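Local coordinates for ketol-acid reductoisomerase (NAD(+)) (uncultured archaeon GZfos26G2, PDB 4XDY), which catalyses the magnesium-dependent alkyl migration and the NADH-dependent reduction of (S)-2-acetolactate to (R)-2,3-dihydroxy-isovalerate in branched-chain amino acid biosynthesis, at residues A30-L35 / D64-L69; A92-Q97 / K119-P124; V296-Y299 / I303-L306. All blocks are in the same frame, centred on the assembly; numbering follows the deposited sequence.

Interactions 1 and 2 both belong to the N-terminal Rossmann domain that holds the dinucleotide, while interaction 3 lies in the C-terminal knotted domain, close to the seam between the two. The centres of interactions 1 and 2 are 23 Å apart and their nearest atoms about 8 Å. Interaction 3 touches interaction 2 directly: NE of R120 packs on CG2 of V296 at 3.6 Å, a bridge from one domain to the other. The A32 side chain is about 11 Å from the bound NADH and that of I121 about 9 Å, whereas the side chain of Y299 comes within about 6 Å of it and that of L306 within about 7 Å of a magnesium ion.

Interaction 1: A30-L35 / D64-L69; sequences AQANCL and DGFEVL
F66 pushes the far end of its ring against helix 26-37, overlapping the side chains of A32 and N33. CZ and CE1 of the ring reach CB of A32, with CZ at 3.9 Å from that methyl. The carbonyl O of A32 lies at the ring edge, near its plane, 3.7 Å from CZ of F66. OD1 of N33 sits at the same rim, 3.5 Å from CE2 of F66; lying near the ring plane, it meets the faintly positive C-H edge, while the amide itself is turned 84° from the ring. With CG of N33 beside its backbone N (chi1 -78°), the amide lies over the previous turn, where ND2 hydrogen-bonds to O of D29 and OH of Y24, an NAD(+)-binding residue; that grip fixes the amide while OD1 is turned to the phenyl rim. OD2 of D64, salt-bridged to K60, also reaches the Y24 hydroxyl, which ties the two segments together through a third residue. G65, in a Schellman motif with positive phi (93°), ends helix 56-63 and turns the chain into strand 67-70. F66, the next residue, fills in between that turn and helix 26-37, the helix that follows the first Rossmann strand. I44 of strand 41-50 packs on both A32 and F66, and K36, one turn further along helix 26-37, makes a cation-pi contact with the ring.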
loop_
_atom_site.group_PDB
_atom_site.type_symbol
_atom_site.label_atom_id
_atom_site.label_comp_id
_atom_site.label_asym_id
_atom_site.label_seq_id
_atom_site.Cartn_x
_atom_site.Cartn_y
_atom_site.Cartn_z
ATOM N N ALA A 30 4.155 -2.321 20.838
ATOM C CA ALA A 30 3.172 -3.239 20.271
ATOM C C ALA A 30 3.211 -4.590 20.952
ATOM O O ALA A 30 2.138 -5.117 21.333
ATOM C CB ALA A 30 3.439 -3.423 18.787
ATOM N N GLN A 31 4.396 -5.164 21.060
ATOM C CA GLN A 31 4.520 -6.547 21.531
ATOM C C GLN A 31 4.132 -6.639 23.038
ATOM O O GLN A 31 3.394 -7.551 23.451
ATOM C CB GLN A 31 5.854 -7.160 21.281
ATOM C CG GLN A 31 6.089 -7.314 19.778
ATOM C CD GLN A 31 7.298 -8.168 19.389
ATOM O OE1 GLN A 31 8.026 -7.879 18.423
ATOM N NE2 GLN A 31 7.549 -9.138 20.149
ATOM N N ALA A 32 4.657 -5.739 23.814
ATOM C CA ALA A 32 4.287 -5.674 25.230
ATOM C C ALA A 32 2.781 -5.588 25.489
ATOM O O ALA A 32 2.246 -6.293 26.368
ATOM C CB ALA A 32 5.072 -4.562 25.935
ATOM N N ASN A 33 2.083 -4.756 24.741
ATOM C CA ASN A 33 0.683 -4.602 24.930
ATOM C C ASN A 33 -0.120 -5.751 24.410
ATOM O O ASN A 33 -1.139 -6.092 24.994
ATOM C CB ASN A 33 0.204 -3.301 24.332
ATOM C CG ASN A 33 0.532 -2.110 25.238
ATOM O OD1 ASN A 33 -0.141 -1.918 26.254
ATOM N ND2 ASN A 33 1.630 -1.378 24.952
ATOM N N CYS A 34 0.325 -6.407 23.325
ATOM C CA CYS A 34 -0.401 -7.586 22.863
ATOM C C CYS A 34 -0.232 -8.738 23.877
ATOM O O CYS A 34 -1.197 -9.471 24.142
ATOM C CB CYS A 34 0.049 -8.005 21.436
ATOM S SG CYS A 34 -0.362 -6.742 20.195
ATOM N N LEU A 35 0.981 -8.894 24.387
ATOM C CA LEU A 35 1.278 -9.910 25.361
ATOM C C LEU A 35 0.456 -9.658 26.663
ATOM O O LEU A 35 -0.198 -10.570 27.182
ATOM C CB LEU A 35 2.733 -9.960 25.700
ATOM C CG LEU A 35 3.653 -10.617 24.634
ATOM C CD1 LEU A 35 5.128 -10.270 24.948
ATOM C CD2 LEU A 35 3.499 -12.116 24.554
ATOM N N ASP A 64 1.201 3.538 30.401
ATOM C CA ASP A 64 0.402 2.480 29.780
ATOM C C ASP A 64 0.184 1.328 30.773
ATOM O O ASP A 64 -0.408 0.288 30.422
ATOM C CB ASP A 64 1.137 1.998 28.485
ATOM C CG ASP A 64 1.123 3.024 27.389
ATOM O OD1 ASP A 64 0.283 3.959 27.480
ATOM O OD2 ASP A 64 1.901 2.914 26.387
ATOM N N GLY A 65 0.698 1.497 32.002
ATOM C CA GLY A 65 0.381 0.624 33.101
ATOM C C GLY A 65 1.341 -0.515 33.296
ATOM O O GLY A 65 1.001 -1.455 33.927
ATOM N N PHE A 66 2.559 -0.435 32.767
ATOM C CA PHE A 66 3.551 -1.478 32.986
ATOM C C PHE A 66 4.410 -1.241 34.191
ATOM O O PHE A 66 4.674 -0.113 34.535
ATOM C CB PHE A 66 4.470 -1.548 31.736
ATOM C CG PHE A 66 3.793 -2.120 30.578
ATOM C CD1 PHE A 66 3.811 -3.499 30.374
ATOM C CD2 PHE A 66 3.104 -1.329 29.718
ATOM C CE1 PHE A 66 3.116 -4.063 29.302
ATOM C CE2 PHE A 66 2.412 -1.886 28.655
ATOM C CZ PHE A 66 2.440 -3.240 28.433
ATOM N N GLU A 67 4.931 -2.313 34.766
ATOM C CA GLU A 67 6.111 -2.188 35.584
ATOM C C GLU A 67 7.345 -1.882 34.726
ATOM O O GLU A 67 7.664 -2.651 33.815
ATOM C CB GLU A 67 6.328 -3.440 36.418
ATOM C CG GLU A 67 7.654 -3.437 37.131
ATOM C CD GLU A 67 7.862 -4.602 38.104
ATOM O OE1 GLU A 67 7.214 -5.666 37.958
ATOM O OE2 GLU A 67 8.709 -4.431 39.011
ATOM N N VAL A 68 8.074 -0.820 35.067
ATOM C CA VAL A 68 9.150 -0.301 34.260
ATOM C C VAL A 68 10.397 -0.236 35.114
ATOM O O VAL A 68 10.425 0.412 36.158
ATOM C CB VAL A 68 8.754 1.063 33.621
ATOM C CG1 VAL A 68 9.839 1.589 32.687
ATOM C CG2 VAL A 68 7.412 0.973 32.942
ATOM N N LEU A 69 11.421 -0.972 34.700
ATOM C CA LEU A 69 12.643 -1.065 35.407
ATOM C C LEU A 69 13.772 -0.691 34.521
ATOM O O LEU A 69 13.641 -0.840 33.296
ATOM C CB LEU A 69 12.858 -2.521 35.855
ATOM C CG LEU A 69 11.718 -3.166 36.670
ATOM C CD1 LEU A 69 11.866 -4.667 36.861
ATOM C CD2 LEU A 69 11.663 -2.495 38.022
#

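Interaction 2: A92-Q97 / K119-P124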
loop_
_atom_site.group_PDB
_atom_site.type_symbol
_atom_site.label_atom_id
_atom_site.label_comp_id
_atom_site.label_asym_id
_atom_site.label_seq_id
_atom_site.Cartn_x
_atom_site.Cartn_y
_atom_site.Cartn_z
ATOM N N ALA A 92 26.223 -3.335 22.765
ATOM C CA ALA A 92 26.796 -2.691 23.971
ATOM C C ALA A 92 25.854 -2.853 25.174
ATOM O O ALA A 92 26.350 -3.098 26.247
ATOM C CB ALA A 92 27.084 -1.209 23.743
ATOM N N ILE A 93 24.527 -2.686 24.988
ATOM C CA ILE A 93 23.588 -2.775 26.041
ATOM C C ILE A 93 23.531 -4.246 26.541
ATOM O O ILE A 93 23.505 -4.523 27.743
ATOM C CB ILE A 93 22.211 -2.252 25.608
ATOM C CG1 ILE A 93 22.318 -0.725 25.403
ATOM C CG2 ILE A 93 21.230 -2.513 26.702
ATOM C CD1 ILE A 93 21.085 -0.106 24.869
ATOM N N TYR A 94 23.630 -5.182 25.610
ATOM C CA TYR A 94 23.638 -6.582 25.985
ATOM C C TYR A 94 24.856 -6.844 26.903
ATOM O O TYR A 94 24.726 -7.447 27.971
ATOM C CB TYR A 94 23.701 -7.490 24.725
ATOM C CG TYR A 94 24.061 -8.878 25.064
ATOM C CD1 TYR A 94 23.068 -9.771 25.572
ATOM C CD2 TYR A 94 25.346 -9.320 24.943
ATOM C CE1 TYR A 94 23.431 -11.053 25.954
ATOM C CE2 TYR A 94 25.689 -10.637 25.301
ATOM C CZ TYR A 94 24.715 -11.468 25.833
ATOM O OH TYR A 94 25.121 -12.775 26.191
ATOM N N GLU A 95 26.029 -6.440 26.454
ATOM C CA GLU A 95 27.261 -6.730 27.151
ATOM C C GLU A 95 27.231 -6.115 28.531
ATOM O O GLU A 95 27.564 -6.793 29.530
ATOM C CB GLU A 95 28.501 -6.216 26.406
ATOM C CG GLU A 95 28.838 -7.029 25.206
ATOM C CD GLU A 95 29.315 -8.435 25.588
ATOM O OE1 GLU A 95 29.919 -8.632 26.685
ATOM O OE2 GLU A 95 29.070 -9.358 24.782
ATOM N N ASN A 96 26.805 -4.864 28.599
ATOM C CA ASN A 96 26.835 -4.132 29.895
ATOM C C ASN A 96 25.706 -4.374 30.862
ATOM O O ASN A 96 25.888 -4.349 32.086
ATOM C CB ASN A 96 26.909 -2.643 29.656
ATOM C CG ASN A 96 28.137 -2.264 28.854
ATOM O OD1 ASN A 96 29.158 -2.904 28.930
ATOM N ND2 ASN A 96 28.004 -1.263 28.024
ATOM N N GLN A 97 24.505 -4.488 30.370
ATOM C CA GLN A 97 23.315 -4.423 31.194
ATOM C C GLN A 97 22.526 -5.741 31.274
ATOM O O GLN A 97 21.731 -5.913 32.205
ATOM C CB GLN A 97 22.385 -3.316 30.793
ATOM C CG GLN A 97 23.054 -1.958 30.797
ATOM C CD GLN A 97 22.117 -0.865 30.346
ATOM O OE1 GLN A 97 22.445 -0.107 29.378
ATOM N NE2 GLN A 97 20.984 -0.769 30.946
ATOM N N LYS A 119 26.953 -12.263 14.403
ATOM C CA LYS A 119 27.890 -12.502 15.502
ATOM C C LYS A 119 28.287 -11.222 16.266
ATOM O O LYS A 119 29.379 -11.146 16.834
ATOM C CB LYS A 119 29.134 -13.253 15.012
ATOM C CG LYS A 119 28.722 -14.632 14.473
ATOM C CD LYS A 119 29.914 -15.536 14.407
ATOM C CE LYS A 119 30.120 -16.010 13.004
ATOM N NZ LYS A 119 28.958 -16.884 12.742
ATOM N N ARG A 120 27.405 -10.227 16.335
ATOM C CA ARG A 120 27.626 -9.115 17.143
ATOM C C ARG A 120 27.286 -9.355 18.590
ATOM O O ARG A 120 27.751 -8.620 19.446
ATOM C CB ARG A 120 26.813 -7.942 16.614
ATOM C CG ARG A 120 27.105 -7.575 15.139
ATOM C CD ARG A 120 28.138 -6.549 15.047
ATOM N NE ARG A 120 27.683 -5.253 15.585
ATOM C CZ ARG A 120 28.520 -4.402 16.177
ATOM N NH1 ARG A 120 29.790 -4.736 16.259
ATOM N NH2 ARG A 120 28.111 -3.234 16.675
ATOM N N ILE A 121 26.396 -10.318 18.843
ATOM C CA ILE A 121 26.088 -10.822 20.193
ATOM C C ILE A 121 26.311 -12.344 20.176
ATOM O O ILE A 121 25.774 -13.051 19.294
ATOM C CB ILE A 121 24.682 -10.540 20.574
ATOM C CG1 ILE A 121 24.499 -9.038 20.901
ATOM C CG2 ILE A 121 24.315 -11.397 21.800
ATOM C CD1 ILE A 121 23.087 -8.579 21.016
ATOM N N VAL A 122 27.134 -12.825 21.116
ATOM C CA VAL A 122 27.466 -14.248 21.171
ATOM C C VAL A 122 26.984 -14.698 22.585
ATOM O O VAL A 122 27.623 -14.420 23.547
ATOM C CB VAL A 122 28.960 -14.577 20.910
ATOM C CG1 VAL A 122 29.222 -16.092 21.042
ATOM C CG2 VAL A 122 29.412 -14.156 19.512
ATOM N N PRO A 123 25.780 -15.278 22.689
ATOM C CA PRO A 123 25.114 -15.567 23.982
ATOM C C PRO A 123 25.873 -16.696 24.721
ATOM O O PRO A 123 26.654 -17.346 24.140
ATOM C CB PRO A 123 23.692 -15.967 23.592
ATOM C CG PRO A 123 23.582 -15.497 22.165
ATOM C CD PRO A 123 24.969 -15.727 21.574
ATOM N N PRO A 124 25.759 -16.747 26.025
ATOM C CA PRO A 124 26.298 -17.968 26.671
ATOM C C PRO A 124 25.634 -19.266 26.154
ATOM O O PRO A 124 24.430 -19.278 25.748
ATOM C CB PRO A 124 26.013 -17.721 28.169
ATOM C CG PRO A 124 24.902 -16.778 28.218
ATOM C CD PRO A 124 24.885 -15.969 26.912
HETATM O O HOH W 1 27.396 -13.528 25.987
HETATM O O HOH W 2 28.581 -11.039 22.712
HETATM O O HOH W 3 27.759 -8.064 22.387
#
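A chi1 of 165° swings the phenol of Y94 away from its own N and sends it from helix 90-98 toward the loop 119-124; I121, with chi1 at -74°, turns its CG2 branch to the tyrosine, and this methyl lands on the ring. CG2 of I121 stands 3.8 Å from the Y94 ring centroid and only 11° off the normal, a CH-pi contact over the middle of the face, while CD1 of I121 reaches back to CB of Y94 at 3.9 Å. At the far end the phenol oxygen runs into the Pro-Pro pair: OH of Y94 is 3.3 Å from CD of P124 and 3.6 Å from CA of P123. The phenol thus fastens helix 90-98 of the Rossmann domain to the loop between helix 114-117 and strand 128-134, and L108 of strand 107-110 touches both Y94 and P123. I93, next to Y94 on the same helix, touches the bound NADH. Waters line the polar rim of the contact. One donates to O of V122 at 2.6 Å; its contact with OH of Y94 is implausibly short and so doubtful. Another accepts from N of V122 and donates to OE2 of E95 at 2.7 Å, joining the helix carboxylate to the loop backbone.

Interaction 3: V296-Y299 / I303-L306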
loop_
_atom_site.group_PDB
_atom_site.type_symbol
_atom_site.label_atom_id
_atom_site.label_comp_id
_atom_site.label_asym_id
_atom_site.label_seq_id
_atom_site.Cartn_x
_atom_site.Cartn_y
_atom_site.Cartn_z
ATOM N N VAL A 296 27.076 -1.252 10.610
ATOM C CA VAL A 296 27.902 -1.132 11.824
ATOM C C VAL A 296 28.807 0.088 11.712
ATOM O O VAL A 296 28.919 0.901 12.642
ATOM C CB VAL A 296 28.689 -2.421 12.075
ATOM C CG1 VAL A 296 29.684 -2.224 13.232
ATOM C CG2 VAL A 296 27.714 -3.563 12.444
ATOM N N ASP A 297 29.502 0.210 10.573
ATOM C CA ASP A 297 30.465 1.343 10.427
ATOM C C ASP A 297 29.736 2.651 10.419
ATOM O O ASP A 297 30.150 3.681 11.032
ATOM C CB ASP A 297 31.338 1.107 9.176
ATOM C CG ASP A 297 32.439 -0.025 9.402
ATOM O OD1 ASP A 297 32.721 -0.409 10.598
ATOM O OD2 ASP A 297 33.039 -0.505 8.358
ATOM N N GLU A 298 28.526 2.666 9.790
ATOM C CA GLU A 298 27.761 3.908 9.831
ATOM C C GLU A 298 27.377 4.381 11.226
ATOM O O GLU A 298 27.415 5.542 11.609
ATOM C CB GLU A 298 26.507 3.724 8.941
ATOM C CG GLU A 298 25.510 4.853 8.997
ATOM C CD GLU A 298 25.990 6.098 8.231
ATOM O OE1 GLU A 298 26.928 5.929 7.434
ATOM O OE2 GLU A 298 25.305 7.102 8.479
ATOM N N TYR A 299 26.903 3.429 12.021
ATOM C CA TYR A 299 26.573 3.711 13.401
ATOM C C TYR A 299 27.792 4.200 14.190
ATOM O O TYR A 299 27.667 5.145 14.938
ATOM C CB TYR A 299 25.974 2.429 14.059
ATOM C CG TYR A 299 25.877 2.600 15.587
ATOM C CD1 TYR A 299 24.994 3.486 16.113
ATOM C CD2 TYR A 299 26.676 1.834 16.443
ATOM C CE1 TYR A 299 24.905 3.676 17.498
ATOM C CE2 TYR A 299 26.614 2.014 17.803
ATOM C CZ TYR A 299 25.718 2.924 18.312
ATOM O OH TYR A 299 25.632 3.076 19.666
ATOM N N ILE A 303 26.198 7.979 12.490
ATOM C CA ILE A 303 25.077 7.947 11.489
ATOM C C ILE A 303 24.981 9.191 10.565
ATOM O O ILE A 303 23.919 9.705 10.301
ATOM C CB ILE A 303 23.704 7.555 12.101
ATOM C CG1 ILE A 303 23.159 8.549 13.101
ATOM C CG2 ILE A 303 23.825 6.160 12.732
ATOM C CD1 ILE A 303 21.658 8.488 13.270
ATOM N N PRO A 304 26.115 9.696 10.115
ATOM C CA PRO A 304 25.987 10.938 9.293
ATOM C C PRO A 304 25.171 10.808 7.979
ATOM O O PRO A 304 24.498 11.763 7.580
ATOM C CB PRO A 304 27.448 11.242 8.947
ATOM C CG PRO A 304 28.144 9.922 8.975
ATOM C CD PRO A 304 27.486 9.196 10.142
ATOM N N PHE A 305 25.246 9.647 7.335
ATOM C CA PHE A 305 24.447 9.414 6.113
ATOM C C PHE A 305 22.967 9.344 6.423
ATOM O O PHE A 305 22.149 9.937 5.731
ATOM C CB PHE A 305 24.925 8.162 5.379
ATOM C CG PHE A 305 24.061 7.786 4.195
ATOM C CD1 PHE A 305 24.214 8.428 2.982
ATOM C CD2 PHE A 305 23.061 6.840 4.300
ATOM C CE1 PHE A 305 23.410 8.135 1.890
ATOM C CE2 PHE A 305 22.304 6.493 3.164
ATOM C CZ PHE A 305 22.462 7.155 1.985
ATOM N N LEU A 306 22.605 8.649 7.527
ATOM C CA LEU A 306 21.228 8.581 7.889
ATOM C C LEU A 306 20.699 9.961 8.307
ATOM O O LEU A 306 19.633 10.330 7.929
ATOM C CB LEU A 306 21.023 7.463 8.968
ATOM C CG LEU A 306 19.640 7.169 9.521
ATOM C CD1 LEU A 306 18.713 6.835 8.355
ATOM C CD2 LEU A 306 19.827 6.014 10.532
#
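E298 reaches across the tight turn between two helices and brings OE2 to the first N-H groups of helix 304-315, those of F305 and L306, since the N of P304 has no hydrogen to give. N of L306 donates to OE2 of E298 at 3.3 Å, a long but reasonably straight bond (N-H...O 155°), approaching from above the carboxylate plane; N of F305 is nearer OE2, at 2.8 Å, but its 128° angle makes that bond weak. CB of F305 closes on the same oxygen at 3.3 Å, and CD of P304 lies 3.5 Å from it. A bend at chi2 (74°) folds the glutamate's carboxylate toward the new helix. Its backbone also holds the turn: N of I303, the N-cap residue, donates to O of E298 at 2.9 Å. CG2 of I303 rests 3.7 Å from CA of Y299. Further out, W295 on helix 290-300 packs against I303 and L306, while Y261 of the second subunit packs on E298 and W264 of that subunit meets F305, so the corner faces the dimer partner. A carboxylate at the N-terminus of a helix receives amides that lack acceptors within their own helix, and the helix dipole would tend to stabilise its negative charge, consistent with E298 being ionised though buried.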